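Local coordinates for protein A151R (African swine fever virus Georgia 2007/1, PDB 7CMA) that is a non-structural viral protein that binds a zinc ion and is probably involved in redox chemistry, though its exact activity is not established, at residues H109-Y112 against C116-D119. Sequence-based numbering, arbitrary orientation.
With ZN (zinc ion), chain C.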
loop_
_atom_site.group_PDB
_atom_site.type_symbol
_atom_site.label_atom_id
_atom_site.label_comp_id
_atom_site.label_asym_id
_atom_site.label_seq_id
_atom_site.Cartn_x
_atom_site.Cartn_y
_atom_site.Cartn_z
ATOM N N HIS A 109 -11.152 -13.414 22.935
ATOM C CA HIS A 109 -10.507 -12.153 23.372
ATOM C C HIS A 109 -9.130 -12.349 23.985
ATOM O O HIS A 109 -8.923 -13.359 24.662
ATOM C CB HIS A 109 -11.397 -11.449 24.409
ATOM C CG HIS A 109 -12.807 -11.203 23.993
ATOM N ND1 HIS A 109 -13.227 -9.984 23.513
ATOM C CD2 HIS A 109 -13.900 -11.994 24.019
ATOM C CE1 HIS A 109 -14.513 -10.041 23.239
ATOM N NE2 HIS A 109 -14.946 -11.261 23.539
ATOM N N THR A 110 -8.243 -11.395 23.746
ATOM C CA THR A 110 -6.890 -11.380 24.363
ATOM C C THR A 110 -6.825 -10.262 25.412
ATOM O O THR A 110 -5.902 -10.305 26.255
ATOM C CB THR A 110 -5.803 -11.192 23.296
ATOM O OG1 THR A 110 -6.179 -10.060 22.514
ATOM C CG2 THR A 110 -5.631 -12.400 22.399
ATOM N N ASN A 111 -7.631 -9.216 25.231
ATOM C CA ASN A 111 -7.626 -7.991 26.079
ATOM C C ASN A 111 -6.338 -7.194 25.822
ATOM O O ASN A 111 -5.925 -6.461 26.728
ATOM C CB ASN A 111 -7.763 -8.335 27.568
ATOM C CG ASN A 111 -9.170 -8.150 28.094
ATOM O OD1 ASN A 111 -10.135 -8.431 27.391
ATOM N ND2 ASN A 111 -9.299 -7.668 29.323
ATOM N N TYR A 112 -5.683 -7.407 24.672
ATOM C CA TYR A 112 -4.395 -6.736 24.332
ATOM C C TYR A 112 -4.634 -5.240 24.099
ATOM O O TYR A 112 -3.923 -4.440 24.713
ATOM C CB TYR A 112 -3.732 -7.380 23.108
ATOM C CG TYR A 112 -2.987 -8.663 23.389
ATOM C CD1 TYR A 112 -2.508 -8.953 24.654
ATOM C CD2 TYR A 112 -2.792 -9.608 22.392
ATOM C CE1 TYR A 112 -1.852 -10.144 24.924
ATOM C CE2 TYR A 112 -2.105 -10.785 22.637
ATOM C CZ TYR A 112 -1.645 -11.060 23.910
ATOM O OH TYR A 112 -0.991 -12.229 24.161
ATOM N N CYS A 116 -11.665 -5.785 27.071
ATOM C CA CYS A 116 -13.022 -6.290 26.761
ATOM C C CYS A 116 -13.515 -7.140 27.935
ATOM O O CYS A 116 -14.714 -7.095 28.220
ATOM C CB CYS A 116 -12.938 -7.147 25.504
ATOM S SG CYS A 116 -12.882 -6.207 23.959
ATOM N N ILE A 117 -12.610 -7.854 28.604
ATOM C CA ILE A 117 -13.006 -8.805 29.676
ATOM C C ILE A 117 -12.491 -8.352 31.048
ATOM O O ILE A 117 -11.340 -7.936 31.135
ATOM C CB ILE A 117 -12.493 -10.213 29.325
ATOM C CG1 ILE A 117 -12.875 -10.632 27.903
ATOM C CG2 ILE A 117 -12.939 -11.234 30.355
ATOM C CD1 ILE A 117 -14.359 -10.625 27.628
ATOM N N LYS A 118 -13.322 -8.458 32.086
ATOM C CA LYS A 118 -12.941 -8.104 33.483
ATOM C C LYS A 118 -12.515 -9.377 34.230
ATOM O O LYS A 118 -12.867 -10.475 33.764
ATOM C CB LYS A 118 -14.097 -7.383 34.184
ATOM C CG LYS A 118 -15.347 -8.223 34.417
ATOM C CD LYS A 118 -15.978 -8.003 35.781
ATOM C CE LYS A 118 -16.260 -9.293 36.524
ATOM N NZ LYS A 118 -15.892 -9.193 37.956
ATOM N N ASP A 119 -11.623 -9.234 35.216
ATOM C CA ASP A 119 -10.948 -10.361 35.917
ATOM C C ASP A 119 -10.407 -11.343 34.870
ATOM O O ASP A 119 -10.343 -12.555 35.167
ATOM C CB ASP A 119 -11.900 -11.052 36.899
ATOM C CG ASP A 119 -11.201 -11.902 37.947
ATOM O OD1 ASP A 119 -10.082 -11.531 38.354
ATOM O OD2 ASP A 119 -11.790 -12.919 38.363
HETATM ZN ZN ZN C . -12.276 -8.080 22.837
#
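His-109 and Cys-116 meet at a zinc ion, the imidazole binding it through ND1 at 2.2 Å and the cysteine through its soft sulfur SG at 2.3 Å, both ligands well suited to zinc. The histidine CG is anti to the carbonyl carbon (chi1 -54°), and the turn of the ring about CB-CG (chi2 -99°) presents ND1 to the metal. NE2 donates to the backbone O of Glu-104, a second-shell bond that helps fix the ring's rotation and probably makes ND1 a stronger donor. Cys-139 and Cys-142 complete a site of three cysteines and one histidine, which joins the end of strand 107-109 and the loop after it to the CxxC loop later in the chain. Hydrogen bonding comes from Asn-111, whose amide can accept and donate at once: OD1 takes the N-H of Ile-117 on an in-plane lone pair at 2.8 Å, while ND2 gives to Ile-117 O at 2.7 Å, both bonds bent (N-H...O about 145°). Apolar packing falls to Ile-117, whose long branch lays CD1 over one face of the His-109 ring, offset toward the rim at CD2 and 4.0 Å from the centroid in a CH-pi contact, as CG1 rests on His-109 CB at 3.9 Å.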